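PDB 2HPG: ABC transporter, periplasmic substrate-binding protein from Thermotoga maritima, which probably captures a small solute in the periplasm and delivers it to the membrane components of a TRAP (tripartite ATP-independent) transporter. Local coordinates for residues Y141-T146 / L202-V207; E171-L176 / T222-L227; L216-E221 / A282-S287. One frame throughout, in Å; residues are numbered along the deposited sequence. Where two conformers were deposited one is given.

Interaction 1: residues Y141-T146 / L202-V207; sequences YRHFVT and LTYANV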
ATOM      1  N   TYR A 141       4.513   6.997  -3.648  1.00 16.53           N
ATOM      2  CA  TYR A 141       3.450   7.965  -3.887  1.00 15.16           C
ATOM      3  C   TYR A 141       2.773   7.746  -5.213  1.00 15.48           C
ATOM      4  O   TYR A 141       3.424   7.510  -6.231  1.00 14.61           O
ATOM      5  CB  TYR A 141       3.989   9.393  -3.883  1.00 16.00           C
ATOM      6  CG  TYR A 141       4.470   9.791  -2.542  1.00 15.86           C
ATOM      7  CD1 TYR A 141       3.597  10.327  -1.602  1.00 14.76           C
ATOM      8  CD2 TYR A 141       5.767   9.530  -2.159  1.00 16.83           C
ATOM      9  CE1 TYR A 141       4.036  10.658  -0.356  1.00 14.49           C
ATOM     10  CE2 TYR A 141       6.207   9.865  -0.917  1.00 16.10           C
ATOM     11  CZ  TYR A 141       5.335  10.429  -0.022  1.00 15.96           C
ATOM     12  OH  TYR A 141       5.783  10.743   1.230  1.00 16.88           O
ATOM     13  N   ARG A 142       1.464   7.904  -5.179  1.00 14.82           N
ATOM     14  CA  ARG A 142       0.629   7.791  -6.346  1.00 15.18           C
ATOM     15  C   ARG A 142       0.238   9.174  -6.819  1.00 14.72           C
ATOM     16  O   ARG A 142       0.031  10.096  -6.011  1.00 13.08           O
ATOM     17  CB  ARG A 142      -0.593   6.934  -6.014  1.00 15.11           C
ATOM     18  CG  ARG A 142      -0.183   5.494  -5.810  1.00 16.25           C
ATOM     19  CD  ARG A 142      -1.197   4.643  -5.137  1.00 18.11           C
ATOM     20  NE  ARG A 142      -2.341   4.309  -5.988  1.00 20.25           N
ATOM     21  CZ  ARG A 142      -2.633   3.104  -6.490  1.00 18.76           C
ATOM     22  NH1 ARG A 142      -1.870   2.056  -6.268  1.00 18.50           N
ATOM     23  NH2 ARG A 142      -3.743   2.953  -7.197  1.00 19.77           N
ATOM     24  N   HIS A 143       0.160   9.313  -8.145  1.00 13.72           N
ATOM     25  CA  HIS A 143      -0.096  10.595  -8.812  1.00 13.33           C
ATOM     26  C   HIS A 143      -1.179  10.358  -9.848  1.00 12.61           C
ATOM     27  O   HIS A 143      -1.406   9.223 -10.219  1.00 12.17           O
ATOM     28  CB  HIS A 143       1.194  11.083  -9.505  1.00 14.25           C
ATOM     29  CG  HIS A 143       2.354  11.273  -8.570  1.00 11.40           C
ATOM     30  ND1 HIS A 143       2.298  12.108  -7.477  1.00 12.52           N
ATOM     31  CD2 HIS A 143       3.595  10.725  -8.568  1.00 12.19           C
ATOM     32  CE1 HIS A 143       3.453  12.056  -6.828  1.00 13.92           C
ATOM     33  NE2 HIS A 143       4.265  11.241  -7.483  1.00 12.62           N
ATOM     34  N   PHE A 144      -1.854  11.398 -10.304  1.00 13.03           N
ATOM     35  CA  PHE A 144      -2.886  11.223 -11.328  1.00 13.36           C
ATOM     36  C   PHE A 144      -2.269  10.989 -12.716  1.00 13.49           C
ATOM     37  O   PHE A 144      -1.302  11.658 -13.055  1.00 13.21           O
ATOM     38  CB  PHE A 144      -3.799  12.435 -11.376  1.00 14.38           C
ATOM     39  CG  PHE A 144      -4.776  12.495 -10.244  1.00 14.20           C
ATOM     40  CD1 PHE A 144      -5.895  11.692 -10.247  1.00 15.88           C
ATOM     41  CD2 PHE A 144      -4.553  13.311  -9.171  1.00 16.24           C
ATOM     42  CE1 PHE A 144      -6.806  11.733  -9.203  1.00 16.61           C
ATOM     43  CE2 PHE A 144      -5.447  13.364  -8.131  1.00 16.17           C
ATOM     44  CZ  PHE A 144      -6.575  12.562  -8.147  1.00 16.30           C
ATOM     45  N   VAL A 145      -2.863  10.077 -13.494  1.00 13.67           N
ATOM     46  CA  VAL A 145      -2.395   9.746 -14.833  1.00 14.40           C
ATOM     47  C   VAL A 145      -3.599   9.997 -15.728  1.00 14.95           C
ATOM     48  O   VAL A 145      -4.603   9.301 -15.631  1.00 14.24           O
ATOM     49  CB  VAL A 145      -1.935   8.280 -15.000  1.00 14.58           C
ATOM     50  CG1 VAL A 145      -0.924   8.187 -16.192  1.00 12.89           C
ATOM     51  CG2 VAL A 145      -1.297   7.727 -13.719  1.00 14.46           C
ATOM     52  N   THR A 146      -3.498  11.019 -16.575  1.00 17.16           N
ATOM     53  CA  THR A 146      -4.649  11.567 -17.295  1.00 17.49           C
ATOM     54  C   THR A 146      -4.248  12.094 -18.688  1.00 18.69           C
ATOM     55  O   THR A 146      -3.083  12.076 -19.044  1.00 19.58           O
ATOM     56  CB  THR A 146      -5.220  12.752 -16.515  1.00 17.88           C
ATOM     57  OG1 THR A 146      -4.206  13.764 -16.408  1.00 19.35           O
ATOM     58  CG2 THR A 146      -5.690  12.337 -15.076  1.00 15.26           C
ATOM     59  N   LEU A 202      -1.601   6.323 -10.017  1.00 13.22           N
ATOM     60  CA  LEU A 202      -0.658   5.207  -9.955  1.00 13.18           C
ATOM     61  C   LEU A 202       0.738   5.713  -9.625  1.00 12.55           C
ATOM     62  O   LEU A 202       0.985   6.904  -9.605  1.00 11.52           O
ATOM     63  CB  LEU A 202      -0.605   4.485 -11.316  1.00 14.20           C
ATOM     64  CG  LEU A 202      -1.857   3.733 -11.789  1.00 13.61           C
ATOM     65  CD1 LEU A 202      -1.693   3.268 -13.247  1.00 15.13           C
ATOM     66  CD2 LEU A 202      -2.222   2.533 -10.908  1.00 10.69           C
ATOM     67  N   THR A 203       1.660   4.786  -9.372  1.00 13.61           N
ATOM     68  CA  THR A 203       3.071   5.099  -9.292  1.00 13.54           C
ATOM     69  C   THR A 203       3.683   5.101 -10.699  1.00 14.88           C
ATOM     70  O   THR A 203       3.074   4.597 -11.625  1.00 15.42           O
ATOM     71  CB  THR A 203       3.787   4.027  -8.503  1.00 13.68           C
ATOM     72  OG1 THR A 203       3.721   2.812  -9.242  1.00 12.67           O
ATOM     73  CG2 THR A 203       3.116   3.847  -7.134  1.00 12.15           C
ATOM     74  N   TYR A 204       4.885   5.667 -10.843  1.00 14.96           N
ATOM     75  CA  TYR A 204       5.568   5.704 -12.134  1.00 15.53           C
ATOM     76  C   TYR A 204       5.919   4.285 -12.620  1.00 15.30           C
ATOM     77  O   TYR A 204       5.886   4.003 -13.816  1.00 15.67           O
ATOM     78  CB  TYR A 204       6.838   6.564 -12.036  1.00 15.82           C
ATOM     79  CG  TYR A 204       6.624   8.084 -12.102  1.00 15.65           C
ATOM     80  CD1 TYR A 204       6.437   8.719 -13.314  1.00 14.53           C
ATOM     81  CD2 TYR A 204       6.648   8.876 -10.950  1.00 15.41           C
ATOM     82  CE1 TYR A 204       6.312  10.070 -13.394  1.00 15.24           C
ATOM     83  CE2 TYR A 204       6.503  10.253 -11.028  1.00 14.95           C
ATOM     84  CZ  TYR A 204       6.319  10.837 -12.256  1.00 16.23           C
ATOM     85  OH  TYR A 204       6.151  12.205 -12.402  1.00 15.87           O
ATOM     86  N   ALA A 205       6.272   3.393 -11.701  1.00 16.59           N
ATOM     87  CA  ALA A 205       6.528   1.976 -12.043  1.00 16.28           C
ATOM     88  C   ALA A 205       5.292   1.327 -12.662  1.00 16.75           C
ATOM     89  O   ALA A 205       5.385   0.644 -13.675  1.00 16.09           O
ATOM     90  CB  ALA A 205       6.965   1.199 -10.797  1.00 17.05           C
ATOM     91  N   ASN A 206       4.133   1.539 -12.039  1.00 16.89           N
ATOM     92  CA  ASN A 206       2.868   0.997 -12.559  1.00 16.74           C
ATOM     93  C   ASN A 206       2.617   1.536 -13.959  1.00 16.31           C
ATOM     94  O   ASN A 206       2.256   0.793 -14.880  1.00 17.12           O
ATOM     95  CB  ASN A 206       1.667   1.448 -11.711  1.00 16.47           C
ATOM     96  CG  ASN A 206       1.625   0.848 -10.311  1.00 19.71           C
ATOM     97  OD1 ASN A 206       2.193  -0.213 -10.033  1.00 23.02           O
ATOM     98  ND2 ASN A 206       0.943   1.544  -9.411  1.00 17.21           N
ATOM     99  N   VAL A 207       2.769   2.849 -14.116  1.00 15.57           N
ATOM    100  CA  VAL A 207       2.504   3.492 -15.406  1.00 15.33           C
ATOM    101  C   VAL A 207       3.481   2.973 -16.453  1.00 16.07           C
ATOM    102  O   VAL A 207       3.084   2.630 -17.566  1.00 17.09           O
ATOM    103  CB  VAL A 207       2.609   5.026 -15.327  1.00 14.85           C
ATOM    104  CG1 VAL A 207       2.536   5.653 -16.743  1.00 14.33           C
ATOM    105  CG2 VAL A 207       1.506   5.592 -14.405  1.00 14.08           C
TER
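H143 and L202 form an antiparallel hydrogen-bonded pair, joining the short strand 199-202 to the long strand 130-146 in the mixed sheet of this periplasmic-binding-protein fold. H143 N donates to L202 O and L202 N to H143 O, both at 2.9 Å. One residue earlier, R142 folds over L202. Its CB sits 3.9 Å from L202 O, and CG then meets the methyl T203 CG2 at 3.9 Å. A bend at chi3 (73°) turns the rest of the chain so that L202 CA lies over one face of the guanidinium. At the tip NH2 lies 4.0 Å from L202 CD2 and also forms a salt bridge with E201, which precedes L202 in the chain. Past the bridge the chain enters a helix, with T203 as N-cap: its OG1 accepts from N206 N at 3.1 Å. The H143 and Y204 rings approach obliquely, and their polar ends go to other partners, ND1 to G223 N and OH to E221. Further along the strand V145 and V207 lie alongside, pointing opposite ways, with V145 CG2 3.6 Å from V207 CG2.

Interaction 2: residues E171-L176 / T222-L227; sequences ESIRSL and TGHFLL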
ATOM      1  N   GLU A 171     -13.627   6.824  -1.853  1.00 21.45           N
ATOM      2  CA  GLU A 171     -14.053   8.045  -1.159  1.00 21.92           C
ATOM      3  C   GLU A 171     -12.997   9.127  -1.198  1.00 21.80           C
ATOM      4  O   GLU A 171     -13.328  10.289  -1.302  1.00 22.02           O
ATOM      5  CB  GLU A 171     -14.372   7.734   0.302  1.00 22.95           C
ATOM      6  CG  GLU A 171     -15.536   6.785   0.471  1.00 26.51           C
ATOM      7  CD  GLU A 171     -16.863   7.420   0.152  1.00 30.68           C
ATOM      8  OE1 GLU A 171     -16.953   8.674   0.177  1.00 31.35           O
ATOM      9  OE2 GLU A 171     -17.821   6.656  -0.135  1.00 35.59           O
ATOM     10  N   SER A 172     -11.730   8.737  -1.097  1.00 21.72           N
ATOM     11  CA  SER A 172     -10.614   9.664  -1.243  1.00 21.79           C
ATOM     12  C   SER A 172     -10.608  10.361  -2.617  1.00 21.97           C
ATOM     13  O   SER A 172     -10.576  11.593  -2.690  1.00 21.92           O
ATOM     14  CB  SER A 172      -9.293   8.928  -1.022  1.00 21.97           C
ATOM     15  OG  SER A 172      -9.119   8.623   0.350  1.00 20.90           O
ATOM     16  N   ILE A 173     -10.647   9.574  -3.690  1.00 21.79           N
ATOM     17  CA  ILE A 173     -10.617  10.120  -5.051  1.00 21.75           C
ATOM     18  C   ILE A 173     -11.855  10.949  -5.355  1.00 22.50           C
ATOM     19  O   ILE A 173     -11.782  11.991  -6.045  1.00 22.77           O
ATOM     20  CB  ILE A 173     -10.440   9.003  -6.109  1.00 21.56           C
ATOM     21  CG1 ILE A 173      -9.047   8.363  -5.985  1.00 20.30           C
ATOM     22  CG2 ILE A 173     -10.647   9.542  -7.511  1.00 20.58           C
ATOM     23  CD1 ILE A 173      -7.895   9.353  -5.924  1.00 19.41           C
ATOM     24  N   ARG A 174     -12.990  10.507  -4.827  1.00 22.70           N
ATOM     25  CA  ARG A 174     -14.225  11.302  -4.900  1.00 23.27           C
ATOM     26  C   ARG A 174     -14.099  12.649  -4.179  1.00 22.77           C
ATOM     27  O   ARG A 174     -14.525  13.665  -4.693  1.00 22.48           O
ATOM     28  CB  ARG A 174     -15.408  10.508  -4.342  1.00 23.04           C
ATOM     29  CG  ARG A 174     -16.743  11.182  -4.513  1.00 23.51           C
ATOM     30  CD  ARG A 174     -17.852  10.262  -4.045  1.00 25.75           C
ATOM     31  NE  ARG A 174     -19.158  10.923  -3.965  1.00 30.22           N
ATOM     32  CZ  ARG A 174     -19.580  11.658  -2.929  1.00 31.66           C
ATOM     33  NH1 ARG A 174     -18.794  11.875  -1.884  1.00 32.95           N
ATOM     34  NH2 ARG A 174     -20.804  12.197  -2.939  1.00 30.85           N
ATOM     35  N   SER A 175     -13.514  12.657  -2.992  1.00 22.84           N
ATOM     36  CA  SER A 175     -13.378  13.895  -2.235  1.00 23.42           C
ATOM     37  C   SER A 175     -12.414  14.901  -2.894  1.00 23.56           C
ATOM     38  O   SER A 175     -12.591  16.114  -2.747  1.00 23.57           O
ATOM     39  CB  SER A 175     -12.920  13.597  -0.813  1.00 23.92           C
ATOM     40  OG  SER A 175     -11.533  13.323  -0.806  1.00 26.27           O
ATOM     41  N   LEU A 176     -11.404  14.399  -3.614  1.00 23.38           N
ATOM     42  CA  LEU A 176     -10.460  15.259  -4.363  1.00 22.88           C
ATOM     43  C   LEU A 176     -11.098  15.940  -5.568  1.00 22.94           C
ATOM     44  O   LEU A 176     -10.621  16.981  -6.020  1.00 23.71           O
ATOM     45  CB  LEU A 176      -9.245  14.456  -4.820  1.00 22.50           C
ATOM     46  CG  LEU A 176      -8.365  13.921  -3.696  1.00 22.62           C
ATOM     47  CD1 LEU A 176      -7.079  13.286  -4.238  1.00 21.97           C
ATOM     48  CD2 LEU A 176      -8.055  15.009  -2.698  1.00 20.87           C
ATOM     49  N   THR A 222       0.358  15.077  -7.652  1.00 16.84           N
ATOM     50  CA  THR A 222      -0.437  15.402  -6.486  1.00 16.41           C
ATOM     51  C   THR A 222       0.044  14.631  -5.266  1.00 16.77           C
ATOM     52  O   THR A 222      -0.186  15.080  -4.149  1.00 17.47           O
ATOM     53  CB  THR A 222      -1.896  15.080  -6.695  1.00 15.96           C
ATOM     54  OG1 THR A 222      -2.007  13.783  -7.279  1.00 14.78           O
ATOM     55  CG2 THR A 222      -2.565  16.113  -7.609  1.00 14.62           C
ATOM     56  N   GLY A 223       0.682  13.476  -5.475  1.00 16.75           N
ATOM     57  CA  GLY A 223       1.232  12.666  -4.381  1.00 16.29           C
ATOM     58  C   GLY A 223       0.182  12.386  -3.299  1.00 16.39           C
ATOM     59  O   GLY A 223       0.476  12.388  -2.099  1.00 15.91           O
ATOM     60  N   HIS A 224      -1.041  12.142  -3.744  1.00 16.10           N
ATOM     61  CA  HIS A 224      -2.218  12.055  -2.870  1.00 15.83           C
ATOM     62  C   HIS A 224      -2.342  10.754  -2.036  1.00 16.24           C
ATOM     63  O   HIS A 224      -3.075  10.747  -1.039  1.00 16.33           O
ATOM     64  CB  HIS A 224      -3.487  12.265  -3.704  1.00 15.64           C
ATOM     65  CG  HIS A 224      -3.605  11.306  -4.844  1.00 15.48           C
ATOM     66  ND1 HIS A 224      -3.153  11.595  -6.112  1.00 16.22           N
ATOM     67  CD2 HIS A 224      -4.061  10.034  -4.892  1.00 17.29           C
ATOM     68  CE1 HIS A 224      -3.336  10.548  -6.893  1.00 13.57           C
ATOM     69  NE2 HIS A 224      -3.893   9.585  -6.184  1.00 15.67           N
ATOM     70  N   PHE A 225      -1.664   9.669  -2.438  1.00 15.84           N
ATOM     71  CA  PHE A 225      -1.536   8.472  -1.601  1.00 16.21           C
ATOM     72  C   PHE A 225      -0.075   8.090  -1.463  1.00 16.17           C
ATOM     73  O   PHE A 225       0.697   8.191  -2.415  1.00 15.93           O
ATOM     74  CB  PHE A 225      -2.234   7.228  -2.182  1.00 16.81           C
ATOM     75  CG  PHE A 225      -3.719   7.325  -2.317  1.00 15.83           C
ATOM     76  CD1 PHE A 225      -4.530   7.578  -1.228  1.00 16.64           C
ATOM     77  CD2 PHE A 225      -4.312   7.065  -3.527  1.00 16.04           C
ATOM     78  CE1 PHE A 225      -5.886   7.633  -1.375  1.00 15.94           C
ATOM     79  CE2 PHE A 225      -5.659   7.120  -3.685  1.00 18.15           C
ATOM     80  CZ  PHE A 225      -6.463   7.399  -2.611  1.00 18.17           C
ATOM     81  N   LEU A 226       0.301   7.666  -0.258  1.00 16.78           N
ATOM     82  CA  LEU A 226       1.479   6.829  -0.055  1.00 16.76           C
ATOM     83  C   LEU A 226       0.970   5.437   0.297  1.00 16.93           C
ATOM     84  O   LEU A 226       0.367   5.250   1.358  1.00 17.22           O
ATOM     85  CB  LEU A 226       2.364   7.356   1.072  1.00 16.65           C
ATOM     86  CG  LEU A 226       3.615   6.523   1.294  1.00 16.67           C
ATOM     87  CD1 LEU A 226       4.546   6.618   0.093  1.00 17.55           C
ATOM     88  CD2 LEU A 226       4.299   6.917   2.590  1.00 17.00           C
ATOM     89  N   LEU A 227       1.192   4.470  -0.586  1.00 16.84           N
ATOM     90  CA  LEU A 227       0.672   3.111  -0.395  1.00 16.82           C
ATOM     91  C   LEU A 227       1.487   2.323   0.623  1.00 17.25           C
ATOM     92  O   LEU A 227       2.648   1.936   0.381  1.00 16.82           O
ATOM     93  CB  LEU A 227       0.564   2.373  -1.740  1.00 17.27           C
ATOM     94  CG  LEU A 227       0.059   0.924  -1.735  1.00 16.51           C
ATOM     95  CD1 LEU A 227      -1.057   0.686  -0.737  1.00 15.81           C
ATOM     96  CD2 LEU A 227      -0.392   0.568  -3.169  1.00 16.92           C
TER
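S172, I173 and L176 press on H224 and F225, and everything that crosses between 171-176 and 222-227 is van der Waals contact. F225 receives S172 at its ring edge: S172 CB lies near the ring plane, 3.6 Å from F225 CZ, with the hydroxyl oxygen beside the same rim. I173 works from its far end, where CD1 is 3.9 Å from F225 CE2 and 4.0 Å from H224 NE2, touching both rings obliquely where they meet. L176 adds its CD1, 3.8 Å from H224 CB. Aromatic contacts continue outside, since F225 meets W169 edge-to-face and H224 meets the ring of F144. This is a helix laid on a sheet strand, as in the alpha/beta domains of periplasmic binding proteins: the axes of 171-176 and 222-227 run nearly antiparallel (169°) and come within 10.3 Å. No hydrogen bond crosses between the segments; each side has its own partners. H224 CG sits between the backbone N and the carbonyl carbon (chi1 56°), and H224 ND1 shares a 2.7 Å hydrogen bond with T222 OG1, while NE2 bonds to E201; held at both nitrogens, the imidazole has little freedom to turn. On the helix, S172 O accepts from two donors, L176 N and the hydroxyl S175 OG at 2.7 Å. S172 OG bonds to A168 O one turn back and to A90 N in a neighbouring loop.

Interaction 3: residues L216-E221 / A282-S287; sequences LKYMSE and AVIPAS
Two methyls from the partner strand meet the Y218 ring, both at an oblique angle: A282 CB, 3.6 Å from Y218 CD1, and I284 CD1, farther off at 4.1 Å from the same Y218 CD1. One face of the ring carries the aliphatic part of K217, whose CG stands 3.8 Å above the Y218 plane and offset toward the rim. The other flat group, the E221 carboxylate, slants across V283, with OE2 3.9 Å from V283 CG1. Its chain runs extended beyond CG (chi2 -169°), which carries OE1 forward to P285 and A286. There E221 OE1 accepts a 2.6 Å hydrogen bond from a water, and A286 N reaches it only through a weak one. E221 OE2 is claimed by Y204 OH and by a salt bridge to K273. An alanine here would remove the carboxylate, and is likely to cost K273 this counter-charge and the Y204 hydroxyl this acceptor. The backbones pair in parallel, the strand axes 4.6 Å apart at 18°. A282 N donates to K217 O, M219 N to A282 O, I284 N to M219 O and E221 N to I284 O. Y218 and S220 share a sheet face with A282 and I284, while M219, a selenomethionine, and V283 point to the other. On its other side strand 218-234 borders 130-146, and there a classic beta bulge sets K217 and Y218 opposite T146. V283 packs on K273 and I277 of helix 243-278 and on Y204 of helix 204-209, and I284 on the loop residues R151 and I289.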
ATOM      1  N   LEU A 216      -2.121   7.594 -22.067  1.00 18.58           N
ATOM      2  CA  LEU A 216      -2.244   8.720 -21.169  1.00 18.89           C
ATOM      3  C   LEU A 216      -0.962   9.566 -21.282  1.00 19.40           C
ATOM      4  O   LEU A 216       0.146   9.045 -21.310  1.00 18.58           O
ATOM      5  CB  LEU A 216      -2.465   8.232 -19.725  1.00 18.60           C
ATOM      6  CG  LEU A 216      -3.728   7.424 -19.421  1.00 17.81           C
ATOM      7  CD1 LEU A 216      -3.554   6.583 -18.130  1.00 16.23           C
ATOM      8  CD2 LEU A 216      -4.961   8.360 -19.278  1.00 15.13           C
ATOM      9  N   LYS A 217      -1.137  10.878 -21.347  1.00 20.30           N
ATOM     10  CA  LYS A 217      -0.030  11.804 -21.582  1.00 20.13           C
ATOM     11  C   LYS A 217       0.542  12.425 -20.308  1.00 19.78           C
ATOM     12  O   LYS A 217       1.757  12.640 -20.225  1.00 18.43           O
ATOM     13  CB  LYS A 217      -0.463  12.919 -22.542  1.00 20.39           C
ATOM     14  CG  LYS A 217       0.569  14.040 -22.674  1.00 21.23           C
ATOM     15  CD  LYS A 217       0.271  14.946 -23.839  1.00 23.32           C
ATOM     16  CE  LYS A 217       1.158  16.211 -23.789  1.00 24.76           C
ATOM     17  NZ  LYS A 217       1.022  17.042 -25.021  1.00 27.03           N
ATOM     18  N   TYR A 218      -0.315  12.729 -19.330  1.00 19.48           N
ATOM     19  CA  TYR A 218       0.106  13.509 -18.162  1.00 19.18           C
ATOM     20  C   TYR A 218       0.226  12.746 -16.845  1.00 18.84           C
ATOM     21  O   TYR A 218      -0.672  12.003 -16.448  1.00 18.98           O
ATOM     22  CB  TYR A 218      -0.859  14.671 -17.915  1.00 19.53           C
ATOM     23  CG  TYR A 218      -0.886  15.684 -19.022  1.00 19.71           C
ATOM     24  CD1 TYR A 218       0.041  16.713 -19.061  1.00 20.18           C
ATOM     25  CD2 TYR A 218      -1.830  15.608 -20.038  1.00 20.72           C
ATOM     26  CE1 TYR A 218       0.045  17.640 -20.083  1.00 21.43           C
ATOM     27  CE2 TYR A 218      -1.846  16.532 -21.059  1.00 21.20           C
ATOM     28  CZ  TYR A 218      -0.905  17.539 -21.072  1.00 20.73           C
ATOM     29  OH  TYR A 218      -0.901  18.451 -22.070  1.00 22.75           O
HETATM   30  N   MSE A 219       1.360  12.953 -16.179  1.00 17.96           N
HETATM   31  CA  MSE A 219       1.531  12.563 -14.793  0.50 17.87           C
HETATM   32  C   MSE A 219       1.522  13.834 -13.962  1.00 17.39           C
HETATM   33  O   MSE A 219       2.434  14.649 -14.084  1.00 16.78           O
HETATM   34  CB  MSE A 219       2.854  11.829 -14.612  0.50 18.43           C
HETATM   35  CG  MSE A 219       2.877  10.978 -13.371  0.50 19.85           C
HETATM   36 SE   MSE A 219       2.321   9.166 -13.767  0.40 24.67          SE
HETATM   37  CE  MSE A 219       2.850   8.351 -12.078  0.50 20.10           C
ATOM     38  N   SER A 220       0.479  14.031 -13.152  1.00 16.80           N
ATOM     39  CA  SER A 220       0.383  15.215 -12.311  1.00 15.94           C
ATOM     40  C   SER A 220       0.665  14.826 -10.867  1.00 15.93           C
ATOM     41  O   SER A 220      -0.044  13.986 -10.287  1.00 14.40           O
ATOM     42  CB  SER A 220      -1.000  15.852 -12.412  1.00 16.14           C
ATOM     43  OG  SER A 220      -1.448  15.955 -13.751  1.00 14.05           O
ATOM     44  N   GLU A 221       1.708  15.431 -10.293  1.00 16.12           N
ATOM     45  CA  GLU A 221       2.303  14.966  -9.058  1.00 16.05           C
ATOM     46  C   GLU A 221       1.614  15.484  -7.800  1.00 16.48           C
ATOM     47  O   GLU A 221       2.213  16.188  -6.970  1.00 17.08           O
ATOM     48  CB  GLU A 221       3.793  15.282  -9.033  1.00 16.07           C
ATOM     49  CG  GLU A 221       4.609  14.461 -10.034  1.00 16.14           C
ATOM     50  CD  GLU A 221       6.077  14.611  -9.805  1.00 16.94           C
ATOM     51  OE1 GLU A 221       6.462  15.611  -9.179  1.00 19.81           O
ATOM     52  OE2 GLU A 221       6.859  13.765 -10.265  1.00 17.37           O
ATOM     53  N   ALA A 282       4.195  14.044 -20.201  1.00 18.97           N
ATOM     54  CA  ALA A 282       4.363  15.359 -19.614  1.00 18.45           C
ATOM     55  C   ALA A 282       4.111  15.282 -18.128  1.00 18.47           C
ATOM     56  O   ALA A 282       3.038  14.869 -17.710  1.00 19.36           O
ATOM     57  CB  ALA A 282       3.390  16.335 -20.231  1.00 19.21           C
ATOM     58  N   VAL A 283       5.103  15.669 -17.333  1.00 18.06           N
ATOM     59  CA  VAL A 283       4.972  15.685 -15.875  1.00 17.56           C
ATOM     60  C   VAL A 283       4.566  17.064 -15.433  1.00 18.28           C
ATOM     61  O   VAL A 283       5.206  18.032 -15.813  1.00 19.20           O
ATOM     62  CB  VAL A 283       6.298  15.320 -15.203  1.00 17.13           C
ATOM     63  CG1 VAL A 283       6.194  15.450 -13.692  1.00 15.78           C
ATOM     64  CG2 VAL A 283       6.671  13.922 -15.580  1.00 15.61           C
ATOM     65  N   ILE A 284       3.489  17.163 -14.647  1.00 18.75           N
ATOM     66  CA  ILE A 284       3.129  18.386 -13.953  1.00 18.39           C
ATOM     67  C   ILE A 284       3.730  18.282 -12.556  1.00 18.91           C
ATOM     68  O   ILE A 284       3.243  17.510 -11.742  1.00 18.66           O
ATOM     69  CB  ILE A 284       1.612  18.558 -13.845  1.00 18.16           C
ATOM     70  CG1 ILE A 284       0.960  18.419 -15.228  1.00 18.48           C
ATOM     71  CG2 ILE A 284       1.287  19.901 -13.238  1.00 17.63           C
ATOM     72  CD1 ILE A 284       1.465  19.413 -16.251  1.00 19.54           C
ATOM     73  N   PRO A 285       4.831  19.012 -12.288  1.00 19.68           N
ATOM     74  CA  PRO A 285       5.568  18.805 -11.047  1.00 20.03           C
ATOM     75  C   PRO A 285       4.769  19.256  -9.841  1.00 20.52           C
ATOM     76  O   PRO A 285       3.823  20.030  -9.985  1.00 20.05           O
ATOM     77  CB  PRO A 285       6.824  19.686 -11.197  1.00 19.95           C
ATOM     78  CG  PRO A 285       6.755  20.311 -12.518  1.00 19.47           C
ATOM     79  CD  PRO A 285       5.428  20.068 -13.125  1.00 19.93           C
ATOM     80  N   ALA A 286       5.153  18.768  -8.669  1.00 21.72           N
ATOM     81  CA  ALA A 286       4.417  19.053  -7.434  1.00 23.30           C
ATOM     82  C   ALA A 286       4.330  20.559  -7.195  1.00 24.94           C
ATOM     83  O   ALA A 286       3.258  21.099  -6.892  1.00 25.95           O
ATOM     84  CB  ALA A 286       5.080  18.335  -6.232  1.00 23.10           C
ATOM     85  N   SER A 287       5.451  21.249  -7.391  1.00 26.42           N
ATOM     86  CA  SER A 287       5.528  22.699  -7.203  1.00 26.75           C
ATOM     87  C   SER A 287       4.550  23.504  -8.050  1.00 27.85           C
ATOM     88  O   SER A 287       4.270  24.656  -7.729  1.00 29.00           O
ATOM     89  CB  SER A 287       6.948  23.175  -7.484  1.00 27.39           C
ATOM     90  OG  SER A 287       7.271  22.993  -8.851  1.00 28.57           O
TER
HETATM   91  O   HOH W   1       8.273  17.226  -8.309  1.00 38.26           O

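Overall arrangement
Going from the N terminus, strand 130-146 opens interaction 1 and helix 167-176 then opens interaction 2. The chain returns at 202-207 to close the first. Residues 216-221, leading into strand 218-234, open interaction 3, and the adjoining 222-227 close interaction 2. The long helix 243-278 follows before 282-287 close the last loop. Interaction 2 thus crosses both others, interactions 1 and 3 run in series, and none nests. Strand 218-234 is the common element: it carries segments of interactions 2 and 3 and pairs with 130-146 of interaction 1, so that helix 167-176 packs against, and strand 282-284 extends, the same sheet.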